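Local coordinates for protein transcriptional regulator, TetR family (Legionella pneumophila subsp. pneumophila str. Philadelphia 1, PDB 3ON4) that probably binds DNA through a helix-turn-helix motif and regulates transcription as a two-subunit protein of the TetR family, at residues Leu22-Gly27 / Thr97-Ser102; Arg14-Ala19 / Gly58-Ser63; Leu153-Gln158 / Arg183-Gln188; Glu132-Trp137 / Gln158-Val163; Leu168-Tyr173 / Thr177-Val182. One frame throughout, in Å; residues are numbered along the deposited sequence.

From the N terminus, helix 11-26 opens interactions 2 and 1 in turn. Interaction 2 closes first, on helix 54-77, and loops over the predicted helix-turn-helix. Interaction 1 closes later, at the end of helix 84-98, so the two cross. They touch through I23 and V61. Interaction 1 ties the predicted DNA-binding part to the C-terminal helices. Further on, helix 121-144 opens interaction 4 and helix 149-173 opens interaction 3. These also cross, and they share Q158. Interaction 5 closes the short loop between helices 149-173 and 177-189, and it lies within the span of interaction 3. Interactions 3, 4 and 5 tie helices 121-144, 149-173 and 177-189 together beside the second subunit.

Interaction 1. Residues Leu22-Gly27 / Thr97-Ser102; sequences LIQKDG and TLTYNS
Q24 sets its CG opposite its own carbonyl carbon (chi1 -69°) and then runs extended, which carries its amide across to L98. There NE2 donates to L98 O at 3.1 Å, with an angle of 147° at the hydrogen. The donor does not lie in the plane of the L98 carbonyl but is tilted 34° from it. A water closes a small ring: it donates to Q24 OE1 at 2.9 Å and to L98 O at 2.7 Å. L98 O is thus met by two donors. L98 is the last residue of helix 84-98, and T99 already leaves the helical path. The methyl CG2 of T99 lies 4.1 Å from Q24 NE2, while T99 OG1 bonds back to I95 O. Q24 NE2 has a further acceptor in M106 O. The contact joins helix 11-26 of the predicted DNA-binding part to the end of helix 84-98. Helix 108-115 covers I23 and Q24, and helix 149-173 covers T99.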
# COMPACT_ATOMS: atom_id res chain seq x y z
N LEU A 22 9.29 -10.98 -8.44
CA LEU A 22 9.80 -9.64 -8.76
C LEU A 22 8.76 -8.55 -8.48
O LEU A 22 9.10 -7.49 -7.94
CB LEU A 22 10.29 -9.58 -10.21
CG LEU A 22 11.56 -10.42 -10.44
CD1 LEU A 22 11.90 -10.47 -11.93
CD2 LEU A 22 12.74 -9.88 -9.62
N ILE A 23 7.50 -8.82 -8.84
CA ILE A 23 6.43 -7.84 -8.64
C ILE A 23 6.21 -7.63 -7.14
O ILE A 23 6.14 -6.47 -6.67
CB ILE A 23 5.12 -8.24 -9.36
CG1 ILE A 23 5.32 -8.18 -10.89
CG2 ILE A 23 3.96 -7.32 -8.90
CD1 ILE A 23 4.19 -8.89 -11.70
N GLN A 24 6.16 -8.73 -6.39
CA GLN A 24 6.01 -8.66 -4.95
C GLN A 24 7.16 -7.95 -4.23
O GLN A 24 6.96 -7.45 -3.13
CB GLN A 24 5.82 -10.04 -4.33
CG GLN A 24 4.49 -10.68 -4.67
CD GLN A 24 4.28 -11.94 -3.90
OE1 GLN A 24 4.64 -13.02 -4.36
NE2 GLN A 24 3.75 -11.81 -2.68
N LYS A 25 8.36 -7.98 -4.80
CA LYS A 25 9.52 -7.35 -4.16
C LYS A 25 9.60 -5.87 -4.55
O LYS A 25 9.75 -4.99 -3.70
CB LYS A 25 10.82 -8.05 -4.55
CG LYS A 25 10.98 -9.45 -3.94
CD LYS A 25 12.19 -10.17 -4.47
CE LYS A 25 12.34 -11.54 -3.83
NZ LYS A 25 13.63 -12.19 -4.20
N ASP A 26 9.49 -5.61 -5.85
CA ASP A 26 9.87 -4.30 -6.43
C ASP A 26 8.76 -3.55 -7.11
O ASP A 26 8.86 -2.31 -7.25
CB ASP A 26 10.97 -4.49 -7.47
CG ASP A 26 12.25 -5.05 -6.90
OD1 ASP A 26 12.52 -4.92 -5.68
OD2 ASP A 26 13.02 -5.64 -7.69
N GLY A 27 7.74 -4.26 -7.56
CA GLY A 27 6.59 -3.64 -8.22
C GLY A 27 6.65 -3.80 -9.72
O GLY A 27 7.72 -3.91 -10.29
N THR A 97 2.89 -16.09 5.03
CA THR A 97 3.68 -17.08 4.30
C THR A 97 4.02 -16.61 2.88
O THR A 97 5.11 -16.87 2.39
CB THR A 97 2.92 -18.42 4.22
OG1 THR A 97 2.80 -18.96 5.53
CG2 THR A 97 3.65 -19.44 3.32
N LEU A 98 3.08 -15.94 2.24
CA LEU A 98 3.23 -15.52 0.85
C LEU A 98 3.93 -14.16 0.73
O LEU A 98 4.33 -13.76 -0.38
CB LEU A 98 1.86 -15.46 0.19
CG LEU A 98 1.14 -16.79 -0.02
CD1 LEU A 98 -0.33 -16.51 -0.33
CD2 LEU A 98 1.83 -17.56 -1.12
N THR A 99 4.05 -13.43 1.83
CA THR A 99 4.51 -12.03 1.77
C THR A 99 5.75 -11.85 2.66
O THR A 99 6.86 -12.24 2.28
CB THR A 99 3.35 -11.06 2.09
OG1 THR A 99 2.86 -11.29 3.42
CG2 THR A 99 2.19 -11.26 1.05
N TYR A 100 5.56 -11.30 3.84
CA TYR A 100 6.65 -10.97 4.74
C TYR A 100 7.62 -12.12 5.00
O TYR A 100 8.83 -11.90 5.04
CB TYR A 100 6.07 -10.46 6.05
CG TYR A 100 7.06 -10.01 7.05
CD1 TYR A 100 7.53 -10.89 8.03
CD2 TYR A 100 7.51 -8.70 7.07
CE1 TYR A 100 8.44 -10.48 8.98
CE2 TYR A 100 8.43 -8.27 8.03
CZ TYR A 100 8.88 -9.17 8.99
OH TYR A 100 9.79 -8.77 9.94
N ASN A 101 7.11 -13.33 5.16
CA ASN A 101 7.98 -14.46 5.44
C ASN A 101 8.80 -14.91 4.21
O ASN A 101 9.83 -15.54 4.35
CB ASN A 101 7.19 -15.66 5.94
CG ASN A 101 6.50 -15.44 7.27
OD1 ASN A 101 6.80 -14.48 8.01
ND2 ASN A 101 5.60 -16.36 7.62
N SER A 102 8.32 -14.59 3.01
CA SER A 102 8.99 -15.01 1.77
C SER A 102 9.84 -13.86 1.24
O SER A 102 9.38 -13.02 0.46
CB SER A 102 7.96 -15.45 0.73
OG SER A 102 8.59 -15.86 -0.48
O HOH W 1 4.46 -15.31 -2.62

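Interaction 2. Residues Arg14-Ala19 / Gly58-Ser63; sequences RILAVA and GVAVIS
A19 N donates to I15 O at 2.9 Å, the shortest polar bond within these segments, and A19 turns its methyl toward V61. This bond is an ordinary helical one. Between helices 11-26 and 54-77 no hydrogen bond crosses, and the side chains that meet are apolar. The contact belongs to the N-terminal domain of the TetR fold, which in TetR-family proteins binds DNA. Helix 11-26 lies across helix 54-77 there, and the predicted helix-turn-helix falls between them in the chain. The two short axes approach to 9.7 Å and cross at -82°, nearly a right angle. L16 and V61 carry most of the contact. With chi1 -73° and chi2 164°, L16 CD2 reaches the other helix. The side chains of L16 and V61 lie side by side, pointing opposite ways. L16 CD2 also touches the methyl of A60, with its CB at 3.9 Å. Around the contact, L57 and W64 of helix 54-77 also cover L16, and I36 of helix 33-40 lies on A19. V61 CG2 touches two carbons of helix 11-26: L16 CD2 and A19 CB, each 3.8 Å away.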
# COMPACT_ATOMS: atom_id res chain seq x y z
N ARG A 14 7.82 -21.27 -14.80
CA ARG A 14 8.98 -20.65 -14.16
C ARG A 14 8.98 -19.13 -14.38
O ARG A 14 9.40 -18.36 -13.50
CB ARG A 14 10.29 -21.29 -14.63
CG ARG A 14 10.43 -22.75 -14.23
CD ARG A 14 11.90 -23.20 -14.15
NE ARG A 14 12.72 -22.72 -15.26
CZ ARG A 14 14.05 -22.67 -15.27
NH1 ARG A 14 14.67 -22.23 -16.35
NH2 ARG A 14 14.77 -23.07 -14.22
N ILE A 15 8.47 -18.70 -15.54
CA ILE A 15 8.36 -17.26 -15.83
C ILE A 15 7.36 -16.64 -14.87
O ILE A 15 7.63 -15.61 -14.25
CB ILE A 15 7.92 -16.95 -17.30
CG1 ILE A 15 9.04 -17.30 -18.28
CG2 ILE A 15 7.53 -15.46 -17.42
CD1 ILE A 15 8.59 -17.50 -19.76
N LEU A 16 6.21 -17.28 -14.74
CA LEU A 16 5.18 -16.78 -13.85
C LEU A 16 5.70 -16.69 -12.40
O LEU A 16 5.49 -15.67 -11.73
CB LEU A 16 3.93 -17.66 -13.91
CG LEU A 16 3.11 -17.51 -15.19
CD1 LEU A 16 2.13 -18.70 -15.33
CD2 LEU A 16 2.38 -16.16 -15.20
N ALA A 17 6.40 -17.72 -11.95
CA ALA A 17 6.87 -17.75 -10.55
C ALA A 17 7.89 -16.65 -10.24
O ALA A 17 7.81 -15.99 -9.17
CB ALA A 17 7.41 -19.15 -10.19
N VAL A 18 8.82 -16.41 -11.16
CA VAL A 18 9.82 -15.34 -10.93
C VAL A 18 9.18 -13.97 -11.10
O VAL A 18 9.46 -13.05 -10.34
CB VAL A 18 11.07 -15.44 -11.84
CG1 VAL A 18 12.21 -14.55 -11.26
CG2 VAL A 18 11.52 -16.84 -11.96
N ALA A 19 8.26 -13.82 -12.07
CA ALA A 19 7.58 -12.54 -12.27
C ALA A 19 6.79 -12.15 -11.02
O ALA A 19 6.84 -11.00 -10.54
CB ALA A 19 6.65 -12.60 -13.52
N GLY A 58 1.48 -9.58 -16.81
CA GLY A 58 0.82 -9.02 -15.64
C GLY A 58 -0.55 -9.68 -15.37
O GLY A 58 -0.84 -10.08 -14.24
N VAL A 59 -1.38 -9.77 -16.39
CA VAL A 59 -2.71 -10.39 -16.28
C VAL A 59 -2.60 -11.84 -15.80
O VAL A 59 -3.32 -12.27 -14.89
CB VAL A 59 -3.45 -10.32 -17.63
CG1 VAL A 59 -4.67 -11.27 -17.68
CG2 VAL A 59 -3.86 -8.88 -17.94
N ALA A 60 -1.70 -12.57 -16.42
CA ALA A 60 -1.52 -13.98 -16.12
C ALA A 60 -0.97 -14.21 -14.69
O ALA A 60 -1.42 -15.13 -13.99
CB ALA A 60 -0.60 -14.65 -17.20
N VAL A 61 -0.04 -13.37 -14.24
CA VAL A 61 0.51 -13.47 -12.89
C VAL A 61 -0.60 -13.24 -11.84
O VAL A 61 -0.74 -14.01 -10.89
CB VAL A 61 1.66 -12.45 -12.65
CG1 VAL A 61 2.03 -12.38 -11.15
CG2 VAL A 61 2.87 -12.83 -13.50
N ILE A 62 -1.40 -12.20 -12.02
CA ILE A 62 -2.43 -11.91 -11.02
C ILE A 62 -3.49 -13.01 -11.04
O ILE A 62 -3.93 -13.46 -9.99
CB ILE A 62 -3.12 -10.56 -11.18
CG1 ILE A 62 -2.13 -9.42 -11.17
CG2 ILE A 62 -4.14 -10.34 -10.02
CD1 ILE A 62 -2.67 -8.11 -11.80
N SER A 63 -3.87 -13.47 -12.23
CA SER A 63 -4.86 -14.52 -12.34
C SER A 63 -4.42 -15.83 -11.64
O SER A 63 -5.19 -16.43 -10.88
CB SER A 63 -5.21 -14.76 -13.82
OG SER A 63 -6.20 -15.76 -13.96

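Interaction 3. Residues Leu153-Gln158 / Arg183-Gln188; sequences LSLAKQ and RHFIDQ
Q158 points its CB at the ring of F185, and CB lies 3.9 Å from F185 CZ. From there the chain runs extended through CG. The amide carbon CD comes back to 4.0 Å from F185 CZ. OE1 is the nearest atom of Q158, at 3.6 Å from F185 CZ. It meets the edge of the ring in the ring plane, and the amide stands at 90° to the ring. The last atom, NE2, goes to another partner: it donates to G181 O of the second subunit. F185 brings its CZ to this place with CG opposite the backbone N (chi1 172°). L155 comes up to the same end of the ring, and its CD1 lies 3.7 Å from F185 CZ. I159 and L162 of helix 149-173 also pack on F185. The contact joins helices 149-173 and 177-189, which lie at the dimer interface, and Q158 of the second subunit packs on F185 as well. An amide oxygen at the C-H edge of the ring, near CZ, suggests a weak electrostatic attraction. A conventional hydrogen bond from NE2 ties the same amide to the second subunit.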
# COMPACT_ATOMS: atom_id res chain seq x y z
N LEU A 153 -19.30 -6.92 6.18
CA LEU A 153 -18.64 -6.23 5.07
C LEU A 153 -17.70 -5.15 5.60
O LEU A 153 -16.60 -5.01 5.08
CB LEU A 153 -19.69 -5.62 4.14
CG LEU A 153 -19.33 -5.35 2.68
CD1 LEU A 153 -18.65 -6.57 1.99
CD2 LEU A 153 -20.61 -4.92 1.93
N SER A 154 -18.14 -4.38 6.59
CA SER A 154 -17.34 -3.32 7.19
C SER A 154 -16.08 -3.90 7.84
O SER A 154 -14.96 -3.38 7.66
CB SER A 154 -18.14 -2.52 8.23
OG SER A 154 -17.30 -1.56 8.89
N LEU A 155 -16.25 -4.99 8.60
CA LEU A 155 -15.10 -5.61 9.28
C LEU A 155 -14.18 -6.29 8.27
O LEU A 155 -12.95 -6.25 8.42
CB LEU A 155 -15.58 -6.61 10.33
CG LEU A 155 -14.55 -7.25 11.27
CD1 LEU A 155 -13.60 -6.23 11.87
CD2 LEU A 155 -15.25 -8.05 12.42
N ALA A 156 -14.76 -6.94 7.26
CA ALA A 156 -13.95 -7.55 6.21
C ALA A 156 -13.04 -6.47 5.58
O ALA A 156 -11.86 -6.69 5.37
CB ALA A 156 -14.85 -8.22 5.15
N LYS A 157 -13.60 -5.30 5.30
CA LYS A 157 -12.82 -4.21 4.70
C LYS A 157 -11.78 -3.62 5.64
O LYS A 157 -10.70 -3.25 5.19
CB LYS A 157 -13.74 -3.14 4.12
CG LYS A 157 -14.54 -3.70 2.90
CD LYS A 157 -15.50 -2.73 2.31
CE LYS A 157 -16.18 -3.36 1.09
NZ LYS A 157 -17.38 -2.63 0.62
N GLN A 158 -12.06 -3.55 6.95
CA GLN A 158 -11.06 -3.09 7.91
C GLN A 158 -9.90 -4.06 7.98
O GLN A 158 -8.71 -3.68 8.03
CB GLN A 158 -11.67 -2.92 9.31
CG GLN A 158 -12.50 -1.68 9.50
CD GLN A 158 -13.10 -1.66 10.90
OE1 GLN A 158 -13.62 -2.68 11.35
NE2 GLN A 158 -13.00 -0.53 11.60
N ARG A 183 -2.78 -8.74 13.92
CA ARG A 183 -3.26 -9.84 14.75
C ARG A 183 -3.99 -9.37 15.99
O ARG A 183 -5.03 -9.92 16.32
CB ARG A 183 -2.11 -10.77 15.12
CG ARG A 183 -2.49 -11.99 15.94
CD ARG A 183 -3.58 -12.86 15.31
NE ARG A 183 -3.85 -13.99 16.20
CZ ARG A 183 -3.33 -15.21 16.09
NH1 ARG A 183 -2.53 -15.55 15.09
NH2 ARG A 183 -3.64 -16.12 17.00
N HIS A 184 -3.47 -8.35 16.68
CA HIS A 184 -4.15 -7.77 17.84
C HIS A 184 -5.55 -7.27 17.47
O HIS A 184 -6.49 -7.50 18.21
CB HIS A 184 -3.37 -6.57 18.42
CG HIS A 184 -2.11 -6.95 19.14
ND1 HIS A 184 -2.01 -8.04 19.97
CD2 HIS A 184 -0.89 -6.35 19.17
CE1 HIS A 184 -0.79 -8.11 20.47
NE2 HIS A 184 -0.09 -7.09 20.00
N PHE A 185 -5.69 -6.58 16.34
CA PHE A 185 -7.00 -6.10 15.91
C PHE A 185 -7.98 -7.27 15.73
O PHE A 185 -9.14 -7.21 16.17
CB PHE A 185 -6.90 -5.30 14.61
CG PHE A 185 -8.24 -4.93 14.01
CD1 PHE A 185 -8.91 -3.80 14.43
CD2 PHE A 185 -8.82 -5.71 13.02
CE1 PHE A 185 -10.15 -3.45 13.89
CE2 PHE A 185 -10.03 -5.36 12.45
CZ PHE A 185 -10.70 -4.23 12.89
N ILE A 186 -7.50 -8.32 15.09
CA ILE A 186 -8.32 -9.51 14.84
C ILE A 186 -8.79 -10.11 16.18
O ILE A 186 -9.99 -10.33 16.41
CB ILE A 186 -7.54 -10.56 13.98
CG1 ILE A 186 -7.29 -10.04 12.57
CG2 ILE A 186 -8.29 -11.89 13.92
CD1 ILE A 186 -6.24 -10.85 11.74
N ASP A 187 -7.82 -10.34 17.06
CA ASP A 187 -8.05 -10.99 18.34
C ASP A 187 -8.96 -10.18 19.24
O ASP A 187 -9.73 -10.75 20.00
CB ASP A 187 -6.72 -11.22 19.08
CG ASP A 187 -5.83 -12.24 18.40
OD1 ASP A 187 -6.30 -12.92 17.45
OD2 ASP A 187 -4.64 -12.36 18.82
N GLN A 188 -8.85 -8.85 19.18
CA GLN A 188 -9.65 -8.00 20.07
C GLN A 188 -11.04 -7.69 19.50
O GLN A 188 -11.97 -7.41 20.26
CB GLN A 188 -8.91 -6.71 20.43
CG GLN A 188 -7.58 -6.93 21.20
CD GLN A 188 -7.76 -7.68 22.52
OE1 GLN A 188 -8.51 -7.25 23.40
NE2 GLN A 188 -7.07 -8.81 22.66

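Interaction 4. Residues Glu132-Trp137 / Gln158-Val163; sequences ELIIEW and QIISLV
I160 has the most surface buried here, and it meets I134 and I135 with two different branches. Its CG1 stands opposite the backbone N (chi1 -169°). This leaves CG2 in the position between the backbone N and the carbonyl carbon. The long branch goes to I134: I160 CD1 and I134 CG2 are 4.1 Å apart. The short branch goes to I135, with I160 CG2 at 4.0 Å from I135 CG1. In both pairs the side chains cross at about a right angle. The backbones come closest at I135 and I160, whose CA atoms are 7.3 Å apart. The contact packs helix 121-144 against helix 149-173 in the C-terminal helical domain. Helix 54-77 covers I134 through I69 and L73, and F91 of helix 84-98 also packs on it. On the dimer side, F178 of the second subunit packs on I135, and L169 of the second subunit packs on I160. All three isoleucines are buried. Only apolar carbons meet between these segments, and no hydrogen bond crosses, so the contact rests on van der Waals packing and the exclusion of water.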
# COMPACT_ATOMS: atom_id res chain seq x y z
N GLU A 132 -11.88 -8.40 -4.40
CA GLU A 132 -13.27 -8.82 -4.31
C GLU A 132 -13.36 -10.25 -3.76
O GLU A 132 -14.21 -10.52 -2.93
CB GLU A 132 -13.96 -8.71 -5.69
CG GLU A 132 -14.25 -7.24 -6.02
CD GLU A 132 -14.53 -6.98 -7.49
OE1 GLU A 132 -14.74 -7.95 -8.27
OE2 GLU A 132 -14.54 -5.77 -7.86
N LEU A 133 -12.47 -11.14 -4.20
CA LEU A 133 -12.45 -12.51 -3.71
C LEU A 133 -12.10 -12.58 -2.21
O LEU A 133 -12.76 -13.29 -1.46
CB LEU A 133 -11.45 -13.34 -4.49
CG LEU A 133 -11.46 -14.84 -4.17
CD1 LEU A 133 -11.36 -15.67 -5.46
CD2 LEU A 133 -10.34 -15.15 -3.21
N ILE A 134 -11.11 -11.80 -1.80
CA ILE A 134 -10.67 -11.78 -0.42
C ILE A 134 -11.76 -11.23 0.49
O ILE A 134 -12.07 -11.82 1.52
CB ILE A 134 -9.37 -10.96 -0.21
CG1 ILE A 134 -8.16 -11.59 -0.92
CG2 ILE A 134 -9.08 -10.74 1.30
CD1 ILE A 134 -7.75 -12.92 -0.42
N ILE A 135 -12.35 -10.10 0.08
CA ILE A 135 -13.40 -9.43 0.84
C ILE A 135 -14.65 -10.31 0.98
O ILE A 135 -15.17 -10.49 2.09
CB ILE A 135 -13.71 -8.06 0.22
CG1 ILE A 135 -12.48 -7.14 0.41
CG2 ILE A 135 -15.02 -7.47 0.77
CD1 ILE A 135 -12.50 -5.93 -0.44
N GLU A 136 -15.08 -10.92 -0.13
CA GLU A 136 -16.20 -11.87 -0.10
C GLU A 136 -15.91 -13.05 0.83
O GLU A 136 -16.78 -13.43 1.62
CB GLU A 136 -16.55 -12.36 -1.51
CG GLU A 136 -17.75 -13.32 -1.60
CD GLU A 136 -19.01 -12.76 -0.96
OE1 GLU A 136 -19.28 -11.54 -1.12
OE2 GLU A 136 -19.72 -13.54 -0.27
N TRP A 137 -14.71 -13.62 0.77
CA TRP A 137 -14.34 -14.73 1.67
C TRP A 137 -14.41 -14.32 3.15
O TRP A 137 -15.05 -14.99 3.97
CB TRP A 137 -12.94 -15.22 1.36
CG TRP A 137 -12.59 -16.43 2.12
CD1 TRP A 137 -12.91 -17.73 1.81
CD2 TRP A 137 -11.87 -16.48 3.35
NE1 TRP A 137 -12.43 -18.57 2.77
CE2 TRP A 137 -11.79 -17.83 3.74
CE3 TRP A 137 -11.32 -15.50 4.19
CZ2 TRP A 137 -11.15 -18.24 4.90
CZ3 TRP A 137 -10.68 -15.90 5.35
CH2 TRP A 137 -10.59 -17.26 5.69
N GLN A 158 -12.06 -3.55 6.95
CA GLN A 158 -11.06 -3.09 7.91
C GLN A 158 -9.90 -4.06 7.98
O GLN A 158 -8.71 -3.68 8.03
CB GLN A 158 -11.67 -2.92 9.31
CG GLN A 158 -12.50 -1.68 9.50
CD GLN A 158 -13.10 -1.66 10.90
OE1 GLN A 158 -13.62 -2.68 11.35
NE2 GLN A 158 -13.00 -0.53 11.60
N ILE A 159 -10.23 -5.35 7.98
CA ILE A 159 -9.23 -6.36 8.11
C ILE A 159 -8.28 -6.32 6.92
O ILE A 159 -7.07 -6.31 7.12
CB ILE A 159 -9.82 -7.78 8.23
CG1 ILE A 159 -10.49 -7.97 9.60
CG2 ILE A 159 -8.71 -8.85 8.07
CD1 ILE A 159 -11.37 -9.23 9.64
N ILE A 160 -8.80 -6.28 5.70
CA ILE A 160 -7.91 -6.31 4.53
C ILE A 160 -7.13 -5.00 4.43
O ILE A 160 -5.97 -5.01 4.00
CB ILE A 160 -8.63 -6.70 3.18
CG1 ILE A 160 -7.61 -6.97 2.04
CG2 ILE A 160 -9.63 -5.68 2.76
CD1 ILE A 160 -6.40 -7.90 2.38
N SER A 161 -7.74 -3.88 4.82
CA SER A 161 -7.02 -2.61 4.86
C SER A 161 -5.84 -2.69 5.83
O SER A 161 -4.71 -2.26 5.51
CB SER A 161 -7.94 -1.46 5.27
OG SER A 161 -9.02 -1.36 4.35
N LEU A 162 -6.08 -3.28 7.00
CA LEU A 162 -5.05 -3.35 8.01
C LEU A 162 -3.94 -4.30 7.58
O LEU A 162 -2.78 -4.02 7.80
CB LEU A 162 -5.64 -3.79 9.34
CG LEU A 162 -4.82 -3.69 10.61
CD1 LEU A 162 -4.10 -2.33 10.77
CD2 LEU A 162 -5.76 -3.93 11.79
N VAL A 163 -4.32 -5.41 6.96
CA VAL A 163 -3.35 -6.37 6.45
C VAL A 163 -2.44 -5.69 5.43
O VAL A 163 -1.21 -5.79 5.51
CB VAL A 163 -4.03 -7.60 5.83
CG1 VAL A 163 -3.04 -8.41 4.93
CG2 VAL A 163 -4.67 -8.48 6.91

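Interaction 5. Residues Leu168-Tyr173 / Thr177-Val182; sequences LLARLY and TFLEGV
An antiparallel helix hairpin is formed here by the end of helix 149-173 and the start of helix 177-189, joined by a short loop. The short axes run at 155° to each other and approach to 8.5 Å. F178 is the residue with the largest share of the contact. L169 CB lies over one face of its ring, 3.8 Å from the ring centroid and 15° off the normal, a CH-pi contact. Beside it, A170 CB packs on F178 CB at 3.9 Å. The same methyl also meets the next residue, with A170 CB and L179 CG 3.6 Å apart. L179 holds this CG beside its backbone N (chi1 -57°), against A170. Toward the loop, Y173 CD2 approaches F178 CE2 at 3.8 Å. F178 also takes part in a cation-pi contact with K157 of the second subunit. The last two helices of each subunit thus pack on their partners, an arrangement typical of the four-helix dimer interface of TetR-family regulators.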
# COMPACT_ATOMS: atom_id res chain seq x y z
N LEU A 168 2.78 -3.28 4.27
CA LEU A 168 3.47 -2.19 3.60
C LEU A 168 4.53 -1.57 4.51
O LEU A 168 5.68 -1.35 4.11
CB LEU A 168 2.43 -1.13 3.22
CG LEU A 168 2.81 -0.01 2.28
CD1 LEU A 168 3.07 -0.55 0.84
CD2 LEU A 168 1.66 1.03 2.26
N LEU A 169 4.15 -1.32 5.77
CA LEU A 169 5.04 -0.66 6.69
C LEU A 169 6.02 -1.64 7.36
O LEU A 169 7.16 -1.26 7.62
CB LEU A 169 4.25 0.15 7.74
CG LEU A 169 3.35 1.21 7.11
CD1 LEU A 169 2.59 1.96 8.17
CD2 LEU A 169 4.18 2.16 6.25
N ALA A 170 5.57 -2.86 7.68
CA ALA A 170 6.46 -3.83 8.33
C ALA A 170 7.71 -4.09 7.51
O ALA A 170 8.80 -4.20 8.05
CB ALA A 170 5.75 -5.17 8.63
N ARG A 171 7.55 -4.17 6.19
CA ARG A 171 8.65 -4.63 5.35
C ARG A 171 9.69 -3.54 5.11
O ARG A 171 10.75 -3.82 4.60
CB ARG A 171 8.13 -5.25 4.05
CG ARG A 171 7.41 -4.33 3.15
CD ARG A 171 6.77 -5.14 2.00
NE ARG A 171 7.74 -5.63 1.02
CZ ARG A 171 8.21 -4.95 -0.03
NH1 ARG A 171 7.85 -3.69 -0.28
NH2 ARG A 171 9.09 -5.53 -0.83
N LEU A 172 9.40 -2.30 5.47
CA LEU A 172 10.42 -1.26 5.40
C LEU A 172 11.52 -1.40 6.44
O LEU A 172 12.71 -1.13 6.14
CB LEU A 172 9.79 0.11 5.63
CG LEU A 172 8.58 0.49 4.78
CD1 LEU A 172 8.31 1.96 5.01
CD2 LEU A 172 8.79 0.18 3.30
N TYR A 173 11.12 -1.82 7.64
CA TYR A 173 11.91 -1.73 8.86
C TYR A 173 12.30 -3.10 9.44
O TYR A 173 13.11 -3.18 10.36
CB TYR A 173 11.06 -1.06 9.95
CG TYR A 173 10.66 0.39 9.77
CD1 TYR A 173 11.59 1.41 9.89
CD2 TYR A 173 9.33 0.75 9.56
CE1 TYR A 173 11.21 2.74 9.76
CE2 TYR A 173 8.95 2.08 9.42
CZ TYR A 173 9.90 3.07 9.53
OH TYR A 173 9.54 4.39 9.39
N THR A 177 6.19 -5.46 14.69
CA THR A 177 5.10 -4.95 15.51
C THR A 177 3.94 -4.44 14.64
O THR A 177 2.80 -4.46 15.09
CB THR A 177 5.56 -3.89 16.55
OG1 THR A 177 6.16 -2.78 15.90
CG2 THR A 177 6.60 -4.49 17.52
N PHE A 178 4.23 -4.01 13.41
CA PHE A 178 3.15 -3.62 12.49
C PHE A 178 2.23 -4.82 12.18
O PHE A 178 1.00 -4.67 12.04
CB PHE A 178 3.70 -3.03 11.18
CG PHE A 178 4.30 -1.65 11.32
CD1 PHE A 178 3.49 -0.53 11.31
CD2 PHE A 178 5.68 -1.48 11.44
CE1 PHE A 178 4.03 0.73 11.42
CE2 PHE A 178 6.24 -0.22 11.53
CZ PHE A 178 5.41 0.90 11.53
N LEU A 179 2.82 -6.01 12.07
CA LEU A 179 2.07 -7.23 11.78
C LEU A 179 1.38 -7.75 13.04
O LEU A 179 0.28 -8.29 12.97
CB LEU A 179 3.01 -8.29 11.21
CG LEU A 179 3.76 -7.87 9.95
CD1 LEU A 179 4.72 -8.94 9.49
CD2 LEU A 179 2.79 -7.52 8.85
N GLU A 180 2.03 -7.57 14.19
CA GLU A 180 1.41 -7.95 15.47
C GLU A 180 0.14 -7.14 15.69
O GLU A 180 -0.83 -7.66 16.20
CB GLU A 180 2.39 -7.74 16.62
CG GLU A 180 3.57 -8.72 16.61
CD GLU A 180 4.60 -8.41 17.68
OE1 GLU A 180 4.43 -7.41 18.41
OE2 GLU A 180 5.59 -9.16 17.80
N GLY A 181 0.16 -5.89 15.26
CA GLY A 181 -1.00 -5.00 15.33
C GLY A 181 -2.21 -5.49 14.56
O GLY A 181 -3.35 -5.30 14.99
N VAL A 182 -1.96 -6.12 13.42
CA VAL A 182 -3.02 -6.71 12.62
C VAL A 182 -3.64 -7.87 13.41
O VAL A 182 -4.86 -7.98 13.52
CB VAL A 182 -2.51 -7.27 11.30
CG1 VAL A 182 -3.68 -7.84 10.48
CG2 VAL A 182 -1.75 -6.19 10.52